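Local coordinates for protein malate dehydrogenase (Picrophilus torridus, PDB 4BGV) that probably catalyses the reversible, NAD-dependent oxidation of malate to oxaloacetate, a step of the tricarboxylic acid cycle, at residues A[22-27]-A[238-243]; A[175-180]-A[291-296]; A[109-114]-A[138-143]; A[162-167]-A[200-205]. All blocks are in the same frame, centred on the assembly; numbering follows the deposited sequence.

Contact 1: A[22-27]-A[238-243]; sequences AIRQTG and IAVMVE
Arg24 and Glu243 form a side-on salt bridge between the end of helix 12-23 in the NAD-binding Rossmann domain and helix 232-246 of the C-terminal domain. NE of Arg24 donates to OE1 of Glu243 at 2.7 Å, and NH2 of Arg24 donates to OE2 of Glu243 at 2.7 Å. Both bonds are close to straight. The guanidinium and carboxylate planes are nearly coplanar, 29° apart. OE2 is met on its syn lone pair, whereas NE reaches the syn side of OE1 from out of the carboxylate plane. The Arg24 chain bends at chi3 (72°), which turns the NE edge of the guanidinium to the carboxylate. Val240 CG1 lies over one guanidinium face.

Thr26 packs beside the bridge, with its CG2 4.0 Å from CB of Glu243. Its hydroxyl is tied to Glu243 through two waters. One accepts from Thr26 OG1 and donates to Arg24 O and Glu243 OE1. The other donates to Thr26 OG1 and, at 2.8 Å, to Glu243 OE1. Just before Thr26, Gln25 ends the helix in a Schellman motif.

OE2 of Glu243 also makes a salt bridge with Arg249. Trp53 of the second subunit packs on Arg24. OE1 receives three bonds, from Arg24 NE and both waters, and the buried carboxylate faces two arginines. This environment would be expected to keep Glu243 ionised.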
loop_
_atom_site.group_PDB
_atom_site.type_symbol
_atom_site.label_atom_id
_atom_site.label_comp_id
_atom_site.label_asym_id
_atom_site.label_seq_id
_atom_site.Cartn_x
_atom_site.Cartn_y
_atom_site.Cartn_z
ATOM N N ALA A 22 2.984 11.005 5.486
ATOM C CA ALA A 22 1.520 10.992 5.308
ATOM C C ALA A 22 1.090 9.814 4.448
ATOM O O ALA A 22 0.174 9.069 4.815
ATOM C CB ALA A 22 1.028 12.309 4.704
ATOM N N ILE A 23 1.753 9.640 3.304
ATOM C CA ILE A 23 1.480 8.489 2.432
ATOM C C ILE A 23 1.607 7.149 3.170
ATOM O O ILE A 23 0.784 6.254 2.994
ATOM C CB ILE A 23 2.404 8.522 1.191
ATOM C CG1 ILE A 23 2.025 9.733 0.322
ATOM C CG2 ILE A 23 2.342 7.205 0.406
ATOM C CD1 ILE A 23 3.107 10.173 -0.654
ATOM N N ARG A 24 2.652 7.009 3.979
ATOM C CA ARG A 24 2.886 5.777 4.720
ATOM C C ARG A 24 2.106 5.755 6.032
ATOM O O ARG A 24 2.227 4.816 6.826
ATOM C CB ARG A 24 4.389 5.582 4.954
ATOM C CG ARG A 24 5.138 5.427 3.623
ATOM C CD ARG A 24 6.649 5.403 3.809
ATOM N NE ARG A 24 7.171 4.179 4.423
ATOM C CZ ARG A 24 7.473 3.080 3.732
ATOM N NH1 ARG A 24 7.232 3.043 2.423
ATOM N NH2 ARG A 24 7.983 2.000 4.339
ATOM N N GLN A 25 1.294 6.786 6.235
ATOM C CA GLN A 25 0.377 6.862 7.384
ATOM C C GLN A 25 1.075 6.698 8.733
ATOM O O GLN A 25 0.559 6.051 9.664
ATOM C CB GLN A 25 -0.783 5.873 7.191
ATOM C CG GLN A 25 -1.538 6.168 5.901
ATOM C CD GLN A 25 -2.784 5.318 5.667
ATOM O OE1 GLN A 25 -3.205 4.545 6.522
ATOM N NE2 GLN A 25 -3.381 5.474 4.490
ATOM N N THR A 26 2.241 7.325 8.848
ATOM C CA THR A 26 3.088 7.124 10.018
ATOM C C THR A 26 2.488 7.730 11.282
ATOM O O THR A 26 2.573 7.135 12.358
ATOM C CB THR A 26 4.512 7.640 9.766
ATOM O OG1 THR A 26 4.993 7.055 8.549
ATOM C CG2 THR A 26 5.461 7.260 10.918
ATOM N N GLY A 27 1.872 8.905 11.154
ATOM C CA GLY A 27 1.260 9.567 12.295
ATOM C C GLY A 27 0.895 10.986 11.911
ATOM O O GLY A 27 1.057 11.362 10.762
ATOM N N ILE A 238 14.833 8.903 5.052
ATOM C CA ILE A 238 14.562 9.450 6.372
ATOM C C ILE A 238 13.294 8.828 6.953
ATOM O O ILE A 238 13.266 8.416 8.123
ATOM C CB ILE A 238 14.388 10.972 6.274
ATOM C CG1 ILE A 238 15.715 11.631 5.866
ATOM C CG2 ILE A 238 13.844 11.547 7.584
ATOM C CD1 ILE A 238 15.495 13.028 5.264
ATOM N N ALA A 239 12.246 8.749 6.135
ATOM C CA ALA A 239 10.972 8.189 6.608
ATOM C C ALA A 239 11.104 6.741 7.092
ATOM O O ALA A 239 10.460 6.361 8.069
ATOM C CB ALA A 239 9.898 8.301 5.531
ATOM N N VAL A 240 11.926 5.921 6.434
ATOM C CA VAL A 240 12.056 4.538 6.916
ATOM C C VAL A 240 12.685 4.500 8.314
ATOM O O VAL A 240 12.366 3.627 9.116
ATOM C CB VAL A 240 12.796 3.594 5.924
ATOM C CG1 VAL A 240 12.002 3.463 4.621
ATOM C CG2 VAL A 240 14.220 4.058 5.671
ATOM N N MET A 241 13.569 5.449 8.607
ATOM C CA MET A 241 14.133 5.573 9.959
ATOM C C MET A 241 13.064 6.028 10.956
ATOM O O MET A 241 12.927 5.447 12.032
ATOM C CB MET A 241 15.285 6.575 9.987
ATOM C CG MET A 241 16.536 6.098 9.259
ATOM S SD MET A 241 17.700 7.441 8.901
ATOM C CE MET A 241 18.253 7.919 10.545
ATOM N N VAL A 242 12.312 7.065 10.590
ATOM C CA VAL A 242 11.287 7.600 11.487
ATOM C C VAL A 242 10.211 6.548 11.816
ATOM O O VAL A 242 9.817 6.369 12.983
ATOM C CB VAL A 242 10.603 8.836 10.866
ATOM C CG1 VAL A 242 9.430 9.311 11.746
ATOM C CG2 VAL A 242 11.633 9.963 10.636
ATOM N N GLU A 243 9.739 5.839 10.796
ATOM C CA GLU A 243 8.664 4.871 11.030
ATOM C C GLU A 243 9.167 3.678 11.858
ATOM O O GLU A 243 8.388 3.044 12.582
ATOM C CB GLU A 243 8.029 4.416 9.700
ATOM C CG GLU A 243 8.879 3.437 8.928
ATOM C CD GLU A 243 8.309 3.102 7.559
ATOM O OE1 GLU A 243 7.330 3.753 7.129
ATOM O OE2 GLU A 243 8.847 2.183 6.920
HETATM O O HOH W 1 4.709 4.318 8.513
HETATM O O HOH W 2 7.287 6.510 7.042
#

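Contact 2: A[175-180]-A[291-296]; sequences FVIGGH and LKFNED
Leu291 meets Phe175 and Ile177 where the loop leading into the C-terminal helix 295-321 packs on strand 172-178, which pairs antiparallel with strand 184-193 in the alpha/beta C-terminal domain of the LDH/MDH fold. All the touching atoms are carbon.

The Leu291 side chain can be followed outward from its backbone. CB points toward the strand but stays short of it, and CG carries the two methyl groups that make the contact. CD1 is the busier branch. It sits at the edge of the Phe175 ring, in the ring plane, 3.6 Å from Phe175 CZ. The same methyl meets Ile177 tip to tip, 3.8 Å from Ile177 CD1, and also approaches Ile177 CG2. The other branch, CD2, reaches Phe175 CZ at 3.8 Å. Both methyls meet the CZ end of the ring; CD1 also approaches CE1, and CD2 stands farther off the ring plane.

Phe175 presents that end because its CG lies anti to the backbone N (chi1 -165°), which carries the ring out toward the loop. Phe187 and Pro277 also pack against Leu291, and Ile196 of the third subunit adds a further contact.

The loop then brings in Phe293, whose ring also meets Trp301. Further along, Asn294 caps helix 295-321, its OD1 accepting from the backbone N of Glu297. Beyond the strand the chain continues to His180, probably the proton acceptor, but the packing described here lies away from that site. The same Ile177 CD1 also meets the Phe293 ring obliquely, 3.8 Å from Phe293 CE2.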
loop_
_atom_site.group_PDB
_atom_site.type_symbol
_atom_site.label_atom_id
_atom_site.label_comp_id
_atom_site.label_asym_id
_atom_site.label_seq_id
_atom_site.Cartn_x
_atom_site.Cartn_y
_atom_site.Cartn_z
ATOM N N PHE A 175 26.045 -2.764 1.627
ATOM C CA PHE A 175 26.483 -2.524 2.997
ATOM C C PHE A 175 27.437 -1.338 3.066
ATOM O O PHE A 175 28.550 -1.400 2.545
ATOM C CB PHE A 175 27.171 -3.786 3.539
ATOM C CG PHE A 175 27.345 -3.786 5.027
ATOM C CD1 PHE A 175 28.435 -3.176 5.604
ATOM C CD2 PHE A 175 26.401 -4.372 5.842
ATOM C CE1 PHE A 175 28.607 -3.166 6.964
ATOM C CE2 PHE A 175 26.563 -4.365 7.213
ATOM C CZ PHE A 175 27.666 -3.758 7.772
ATOM N N VAL A 176 26.995 -0.259 3.705
ATOM C CA VAL A 176 27.865 0.894 3.920
ATOM C C VAL A 176 27.776 1.420 5.345
ATOM O O VAL A 176 26.697 1.471 5.940
ATOM C CB VAL A 176 27.526 2.042 2.959
ATOM C CG1 VAL A 176 28.006 1.706 1.541
ATOM C CG2 VAL A 176 26.038 2.329 2.976
ATOM N N ILE A 177 28.915 1.815 5.894
ATOM C CA ILE A 177 28.925 2.492 7.184
ATOM C C ILE A 177 29.734 3.789 7.070
ATOM O O ILE A 177 30.234 4.131 5.995
ATOM C CB ILE A 177 29.491 1.581 8.321
ATOM C CG1 ILE A 177 30.941 1.169 8.042
ATOM C CG2 ILE A 177 28.614 0.335 8.512
ATOM C CD1 ILE A 177 31.567 0.343 9.197
ATOM N N GLY A 178 29.862 4.518 8.171
ATOM C CA GLY A 178 30.630 5.756 8.145
ATOM C C GLY A 178 29.807 6.927 7.635
ATOM O O GLY A 178 28.577 6.903 7.722
ATOM N N GLY A 179 30.473 7.942 7.087
ATOM C CA GLY A 179 29.781 9.116 6.563
ATOM C C GLY A 179 29.542 9.091 5.060
ATOM O O GLY A 179 29.405 8.017 4.477
ATOM N N HIS A 180 29.484 10.271 4.436
ATOM C CA HIS A 180 29.299 10.387 2.985
ATOM C C HIS A 180 30.646 10.601 2.300
ATOM O O HIS A 180 31.641 10.856 2.959
ATOM C CB HIS A 180 28.419 11.594 2.647
ATOM C CG HIS A 180 26.982 11.447 3.046
ATOM N ND1 HIS A 180 26.339 10.228 3.103
ATOM C CD2 HIS A 180 26.061 12.374 3.398
ATOM C CE1 HIS A 180 25.087 10.411 3.480
ATOM N NE2 HIS A 180 24.894 11.703 3.670
ATOM N N LEU A 291 30.942 -4.674 14.225
ATOM C CA LEU A 291 31.466 -5.371 13.056
ATOM C C LEU A 291 32.910 -5.819 13.232
ATOM O O LEU A 291 33.664 -5.217 13.988
ATOM C CB LEU A 291 31.388 -4.462 11.824
ATOM C CG LEU A 291 30.001 -3.955 11.445
ATOM C CD1 LEU A 291 30.120 -2.949 10.307
ATOM C CD2 LEU A 291 29.102 -5.116 11.051
ATOM N N LYS A 292 33.274 -6.877 12.516
ATOM C CA LYS A 292 34.663 -7.262 12.340
ATOM C C LYS A 292 35.146 -6.645 11.033
ATOM O O LYS A 292 34.553 -6.877 9.988
ATOM C CB LYS A 292 34.782 -8.780 12.241
ATOM C CG LYS A 292 34.040 -9.560 13.314
ATOM C CD LYS A 292 34.488 -11.020 13.293
ATOM C CE LYS A 292 33.357 -11.974 13.620
ATOM N NZ LYS A 292 32.975 -12.765 12.414
ATOM N N PHE A 293 36.214 -5.861 11.087
ATOM C CA PHE A 293 36.746 -5.217 9.889
ATOM C C PHE A 293 37.860 -6.060 9.277
ATOM O O PHE A 293 38.721 -6.570 9.996
ATOM C CB PHE A 293 37.350 -3.837 10.226
ATOM C CG PHE A 293 36.357 -2.820 10.745
ATOM C CD1 PHE A 293 35.959 -2.825 12.075
ATOM C CD2 PHE A 293 35.845 -1.841 9.909
ATOM C CE1 PHE A 293 35.054 -1.873 12.548
ATOM C CE2 PHE A 293 34.948 -0.885 10.379
ATOM C CZ PHE A 293 34.555 -0.903 11.696
ATOM N N ASN A 294 37.871 -6.190 7.955
ATOM C CA ASN A 294 39.081 -6.673 7.291
ATOM C C ASN A 294 40.075 -5.508 7.158
ATOM O O ASN A 294 39.749 -4.374 7.503
ATOM C CB ASN A 294 38.780 -7.396 5.954
ATOM C CG ASN A 294 38.322 -6.460 4.836
ATOM O OD1 ASN A 294 38.495 -5.240 4.905
ATOM N ND2 ASN A 294 37.752 -7.046 3.770
ATOM N N GLU A 295 41.270 -5.772 6.662
ATOM C CA GLU A 295 42.302 -4.737 6.640
ATOM C C GLU A 295 41.942 -3.523 5.779
ATOM O O GLU A 295 42.204 -2.377 6.169
ATOM C CB GLU A 295 43.660 -5.328 6.239
ATOM C CG GLU A 295 44.680 -4.317 5.717
ATOM C CD GLU A 295 45.027 -3.221 6.714
ATOM O OE1 GLU A 295 44.703 -3.358 7.913
ATOM O OE2 GLU A 295 45.631 -2.211 6.292
ATOM N N ASP A 296 41.334 -3.755 4.621
ATOM C CA ASP A 296 40.944 -2.636 3.755
ATOM C C ASP A 296 39.883 -1.764 4.428
ATOM O O ASP A 296 39.975 -0.532 4.430
ATOM C CB ASP A 296 40.417 -3.136 2.409
ATOM C CG ASP A 296 41.524 -3.484 1.446
ATOM O OD1 ASP A 296 42.665 -3.020 1.662
ATOM O OD2 ASP A 296 41.252 -4.214 0.465
#

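Contact 3: A[109-114]-A[138-143]; sequences EAIKKY and SGISPE
Lys112 and Ser138 bring their CA atoms to 4.8 Å, so the last turns of helix 93-114 pass close to the end of helix 127-138. Both belong to the Rossmann-type NAD-binding domain, where strand 119-122 runs in the chain between these two helices.

The backbone closeness sets the first side-chain contact. Lys112 lays its aliphatic chain along the carbonyl oxygen of Ser138. CB and CG of Lys112 are both 3.4 Å from Ser138 O, and CD follows at 3.5 Å. The chain is extended throughout, with CG anti to the backbone N (chi1 177°), and it runs past the carbonyl instead of turning its tip onto it. This contact is van der Waals in kind.

Ser138 turns its hydroxyl to its own backbone. OG accepts from the backbone N of Ile140 at 3.2 Å, an ST turn, and is also hydrogen-bonded to the carbonyl of Ile134. These bonds hold the start of the loop. Gly139 ends the helix with positive phi.

The turn delivers Ile140 to the inner side of the helix pair. Its side chain crosses that of Ile111 at about a right angle. Both isoleucines also pack on Ile120 of strand 119-122, so the pair joins the helix and the loop to the central parallel sheet. The meeting point is between single methyl groups, CG2 of Ile111 and CD1 of Ile140, 3.7 Å apart.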
loop_
_atom_site.group_PDB
_atom_site.type_symbol
_atom_site.label_atom_id
_atom_site.label_comp_id
_atom_site.label_asym_id
_atom_site.label_seq_id
_atom_site.Cartn_x
_atom_site.Cartn_y
_atom_site.Cartn_z
ATOM N N GLU A 109 18.168 23.529 21.679
ATOM C CA GLU A 109 17.668 24.267 22.841
ATOM C C GLU A 109 16.145 24.379 22.843
ATOM O O GLU A 109 15.515 24.247 23.890
ATOM C CB GLU A 109 18.348 25.643 22.954
ATOM C CG GLU A 109 19.797 25.495 23.454
ATOM C CD GLU A 109 20.669 26.705 23.181
ATOM O OE1 GLU A 109 20.191 27.670 22.534
ATOM O OE2 GLU A 109 21.842 26.681 23.614
ATOM N N ALA A 110 15.558 24.608 21.671
ATOM C CA ALA A 110 14.104 24.620 21.542
ATOM C C ALA A 110 13.488 23.243 21.816
ATOM O O ALA A 110 12.425 23.146 22.422
ATOM C CB ALA A 110 13.679 25.137 20.157
ATOM N N ILE A 111 14.147 22.183 21.360
ATOM C CA ILE A 111 13.668 20.829 21.631
ATOM C C ILE A 111 13.696 20.516 23.131
ATOM O O ILE A 111 12.753 19.934 23.675
ATOM C CB ILE A 111 14.490 19.771 20.851
ATOM C CG1 ILE A 111 14.205 19.871 19.345
ATOM C CG2 ILE A 111 14.180 18.378 21.362
ATOM C CD1 ILE A 111 15.222 19.101 18.464
ATOM N N LYS A 112 14.773 20.913 23.798
ATOM C CA LYS A 112 14.884 20.711 25.235
ATOM C C LYS A 112 13.767 21.441 25.969
ATOM O O LYS A 112 13.192 20.924 26.925
ATOM C CB LYS A 112 16.235 21.207 25.739
ATOM C CG LYS A 112 16.406 21.089 27.247
ATOM C CD LYS A 112 17.742 21.659 27.676
ATOM C CE LYS A 112 18.037 21.314 29.129
ATOM N NZ LYS A 112 19.452 21.608 29.473
ATOM N N LYS A 113 13.459 22.645 25.506
ATOM C CA LYS A 113 12.448 23.474 26.149
ATOM C C LYS A 113 11.024 22.974 25.909
ATOM O O LYS A 113 10.191 23.008 26.819
ATOM C CB LYS A 113 12.565 24.924 25.678
ATOM C CG LYS A 113 11.527 25.874 26.297
ATOM C CD LYS A 113 11.782 27.295 25.859
ATOM C CE LYS A 113 10.890 28.285 26.603
ATOM N NZ LYS A 113 11.241 29.678 26.209
ATOM N N TYR A 114 10.730 22.506 24.698
ATOM C CA TYR A 114 9.332 22.238 24.359
ATOM C C TYR A 114 8.933 20.772 24.190
ATOM O O TYR A 114 7.744 20.438 24.266
ATOM C CB TYR A 114 8.944 23.008 23.096
ATOM C CG TYR A 114 8.936 24.505 23.274
ATOM C CD1 TYR A 114 7.987 25.124 24.083
ATOM C CD2 TYR A 114 9.858 25.303 22.622
ATOM C CE1 TYR A 114 7.963 26.497 24.240
ATOM C CE2 TYR A 114 9.841 26.688 22.776
ATOM C CZ TYR A 114 8.892 27.275 23.587
ATOM O OH TYR A 114 8.867 28.651 23.744
ATOM N N SER A 138 20.623 19.795 23.465
ATOM C CA SER A 138 19.326 19.367 23.984
ATOM C C SER A 138 19.414 18.601 25.304
ATOM O O SER A 138 18.460 18.597 26.063
ATOM C CB SER A 138 18.577 18.507 22.963
ATOM O OG SER A 138 19.185 17.227 22.828
ATOM N N GLY A 139 20.536 17.926 25.549
ATOM C CA GLY A 139 20.697 17.114 26.750
ATOM C C GLY A 139 19.913 15.806 26.716
ATOM O O GLY A 139 19.817 15.080 27.713
ATOM N N ILE A 140 19.353 15.495 25.556
ATOM C CA ILE A 140 18.592 14.263 25.377
ATOM C C ILE A 140 19.527 13.062 25.504
ATOM O O ILE A 140 20.682 13.126 25.074
ATOM C CB ILE A 140 17.853 14.292 24.015
ATOM C CG1 ILE A 140 16.638 15.220 24.118
ATOM C CG2 ILE A 140 17.440 12.886 23.551
ATOM C CD1 ILE A 140 15.966 15.502 22.793
ATOM N N SER A 141 19.053 11.992 26.134
ATOM C CA SER A 141 19.858 10.782 26.273
ATOM C C SER A 141 20.293 10.317 24.881
ATOM O O SER A 141 19.472 10.209 23.968
ATOM C CB SER A 141 19.082 9.689 27.023
ATOM O OG SER A 141 19.950 8.678 27.509
ATOM N N PRO A 142 21.603 10.088 24.702
ATOM C CA PRO A 142 22.166 10.027 23.344
ATOM C C PRO A 142 21.679 8.859 22.476
ATOM O O PRO A 142 21.752 8.962 21.249
ATOM C CB PRO A 142 23.677 9.931 23.586
ATOM C CG PRO A 142 23.831 9.519 25.017
ATOM C CD PRO A 142 22.652 10.105 25.736
ATOM N N GLU A 143 21.180 7.791 23.092
ATOM C CA GLU A 143 20.586 6.702 22.323
ATOM C C GLU A 143 19.292 7.142 21.616
ATOM O O GLU A 143 18.790 6.431 20.741
ATOM C CB GLU A 143 20.322 5.473 23.208
ATOM C CG GLU A 143 18.987 5.504 23.978
ATOM C CD GLU A 143 19.035 6.346 25.255
ATOM O OE1 GLU A 143 20.106 6.906 25.569
ATOM O OE2 GLU A 143 18.000 6.441 25.959
#

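Contact 4: A[162-167]-A[200-205]; sequences AQELNV and DLLPRE
Leu165 and Leu202 reach toward each other tip to tip. Their branches pair methyl to methyl. CD2 of Leu165 lies 3.7 Å from CD2 of Leu202, and CD1 of Leu165 lies 4.0 Å from CD1 of Leu202. The matching forks bring the CG atoms of Leu165 and Leu202 to 4.0 Å as well. Each leucine has its CG anti to its own carbonyl carbon (chi1 -73° in Leu165, -71° in Leu202), which turns both forks toward the opposing segment.

Leu201 approaches the same side chain from the next position along the loop. Its CB is 4.0 Å from CD2 of Leu165, and its carbonyl oxygen lies near that methyl too. CD2 of Leu165 is therefore placed against two consecutive residues.

These leucines join the end of helix 150-165 to the loop that leads into helix 204-215 of the alpha/beta C-terminal domain. Leu165 closes helix 150-165, and Leu202 stands just before Pro203, the N-cap residue of helix 204-215. Strand 184-193 backs the contact through Val193, on which both Leu165 and Leu201 pack. The third subunit also comes close: its Lys279 donates to the carbonyl oxygens of Leu165 and Asn166, and its Tyr289 packs on Leu201.

Glu164 flanks the leucines with the aliphatic part of its chain. Its side chain runs at a slant to that of Leu202, and CG of Glu164 touches CD2 of Leu202 at 3.7 Å. The chain then bends at chi2 (72°). Its carboxylate makes a long, weak ion pair with Lys206.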
loop_
_atom_site.group_PDB
_atom_site.type_symbol
_atom_site.label_atom_id
_atom_site.label_comp_id
_atom_site.label_asym_id
_atom_site.label_seq_id
_atom_site.Cartn_x
_atom_site.Cartn_y
_atom_site.Cartn_z
ATOM N N ALA A 162 21.372 -2.696 -8.845
ATOM C CA ALA A 162 20.204 -3.338 -9.433
ATOM C C ALA A 162 20.112 -3.030 -10.922
ATOM O O ALA A 162 19.801 -3.900 -11.728
ATOM C CB ALA A 162 18.933 -2.891 -8.708
ATOM N N GLN A 163 20.418 -1.796 -11.302
ATOM C CA GLN A 163 20.371 -1.475 -12.715
ATOM C C GLN A 163 21.507 -2.145 -13.477
ATOM O O GLN A 163 21.325 -2.558 -14.614
ATOM C CB GLN A 163 20.306 0.039 -12.947
ATOM C CG GLN A 163 18.994 0.632 -12.374
ATOM C CD GLN A 163 18.378 1.742 -13.232
ATOM O OE1 GLN A 163 17.230 1.630 -13.701
ATOM N NE2 GLN A 163 19.122 2.827 -13.412
ATOM N N GLU A 164 22.668 -2.279 -12.840
ATOM C CA GLU A 164 23.801 -2.903 -13.511
ATOM C C GLU A 164 23.558 -4.397 -13.745
ATOM O O GLU A 164 23.951 -4.937 -14.775
ATOM C CB GLU A 164 25.082 -2.702 -12.711
ATOM C CG GLU A 164 26.339 -3.106 -13.463
ATOM C CD GLU A 164 26.679 -2.128 -14.567
ATOM O OE1 GLU A 164 26.365 -0.926 -14.427
ATOM O OE2 GLU A 164 27.243 -2.564 -15.582
ATOM N N LEU A 165 22.903 -5.045 -12.788
ATOM C CA LEU A 165 22.629 -6.480 -12.843
ATOM C C LEU A 165 21.236 -6.819 -13.378
ATOM O O LEU A 165 20.913 -8.000 -13.560
ATOM C CB LEU A 165 22.822 -7.101 -11.458
ATOM C CG LEU A 165 24.295 -7.203 -11.041
ATOM C CD1 LEU A 165 24.431 -7.444 -9.549
ATOM C CD2 LEU A 165 24.994 -8.306 -11.829
ATOM N N ASN A 166 20.439 -5.786 -13.663
ATOM C CA ASN A 166 19.059 -5.952 -14.128
ATOM C C ASN A 166 18.261 -6.878 -13.202
ATOM O O ASN A 166 17.725 -7.910 -13.633
ATOM C CB ASN A 166 19.012 -6.478 -15.566
ATOM C CG ASN A 166 17.625 -6.344 -16.194
ATOM O OD1 ASN A 166 16.837 -5.471 -15.812
ATOM N ND2 ASN A 166 17.321 -7.211 -17.160
ATOM N N VAL A 167 18.218 -6.511 -11.928
ATOM C CA VAL A 167 17.491 -7.277 -10.928
ATOM C C VAL A 167 16.617 -6.335 -10.123
ATOM O O VAL A 167 16.828 -5.125 -10.126
ATOM C CB VAL A 167 18.445 -8.042 -9.949
ATOM C CG1 VAL A 167 19.192 -9.175 -10.658
ATOM C CG2 VAL A 167 19.436 -7.080 -9.295
ATOM N N ASP A 200 30.856 -12.040 -6.859
ATOM C CA ASP A 200 30.647 -13.185 -7.738
ATOM C C ASP A 200 29.863 -12.811 -8.989
ATOM O O ASP A 200 29.747 -13.620 -9.896
ATOM C CB ASP A 200 29.873 -14.296 -7.021
ATOM C CG ASP A 200 30.638 -14.879 -5.853
ATOM O OD1 ASP A 200 31.845 -14.593 -5.732
ATOM O OD2 ASP A 200 30.029 -15.616 -5.053
ATOM N N LEU A 201 29.319 -11.596 -9.029
ATOM C CA LEU A 201 28.364 -11.226 -10.070
ATOM C C LEU A 201 28.881 -10.126 -11.000
ATOM O O LEU A 201 28.451 -10.029 -12.145
ATOM C CB LEU A 201 27.038 -10.794 -9.430
ATOM C CG LEU A 201 26.275 -11.857 -8.625
ATOM C CD1 LEU A 201 25.018 -11.278 -7.985
ATOM C CD2 LEU A 201 25.919 -13.030 -9.530
ATOM N N LEU A 202 29.790 -9.298 -10.496
ATOM C CA LEU A 202 30.312 -8.154 -11.244
ATOM C C LEU A 202 31.831 -8.102 -11.153
ATOM O O LEU A 202 32.399 -8.484 -10.132
ATOM C CB LEU A 202 29.726 -6.849 -10.691
ATOM C CG LEU A 202 28.250 -6.536 -10.949
ATOM C CD1 LEU A 202 27.769 -5.353 -10.090
ATOM C CD2 LEU A 202 28.017 -6.249 -12.420
ATOM N N PRO A 203 32.498 -7.621 -12.222
ATOM C CA PRO A 203 33.950 -7.405 -12.178
ATOM C C PRO A 203 34.282 -6.337 -11.144
ATOM O O PRO A 203 33.498 -5.413 -10.927
ATOM C CB PRO A 203 34.277 -6.891 -13.581
ATOM C CG PRO A 203 33.116 -7.301 -14.433
ATOM C CD PRO A 203 31.927 -7.318 -13.543
ATOM N N ARG A 204 35.429 -6.479 -10.494
ATOM C CA ARG A 204 35.865 -5.520 -9.485
ATOM C C ARG A 204 35.843 -4.083 -10.014
ATOM O O ARG A 204 35.436 -3.158 -9.305
ATOM C CB ARG A 204 37.260 -5.905 -8.979
ATOM C CG ARG A 204 38.046 -4.795 -8.290
ATOM C CD ARG A 204 37.358 -4.258 -7.043
ATOM N NE ARG A 204 36.991 -5.298 -6.091
ATOM C CZ ARG A 204 36.458 -5.051 -4.898
ATOM N NH1 ARG A 204 36.240 -3.796 -4.522
ATOM N NH2 ARG A 204 36.152 -6.054 -4.082
ATOM N N GLU A 205 36.261 -3.907 -11.261
ATOM C CA GLU A 205 36.299 -2.585 -11.875
ATOM C C GLU A 205 34.920 -1.929 -11.851
ATOM O O GLU A 205 34.799 -0.742 -11.532
ATOM C CB GLU A 205 36.799 -2.667 -13.314
ATOM C CG GLU A 205 37.708 -1.522 -13.695
ATOM C CD GLU A 205 37.132 -0.175 -13.298
ATOM O OE1 GLU A 205 36.195 0.288 -13.976
ATOM O OE2 GLU A 205 37.605 0.413 -12.299
#

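Overall arrangement
Contact 3 lies within the NAD-binding domain, contacts 2 and 4 lie within the C-terminal domain, and contact 1 joins the two. Contacts 2 and 4 are neighbours, with centres 20 Å apart and nearest atoms about 7 Å apart. Helix 150-165 of contact 4 leads directly to strand 172-178 of contact 2, and both contacts touch the third subunit. Contacts 3 and 4 lie on opposite sides of the chain's centre, their own centres 44 Å apart. Contacts 1 and 3 stand at a distance from the probable NAD site: the Val240 side chain is about 11 Å from that of Val123, and the Ile111 side chain about 10 Å from that of Thr124. Segment 175-180 ends at His180, the probable proton acceptor.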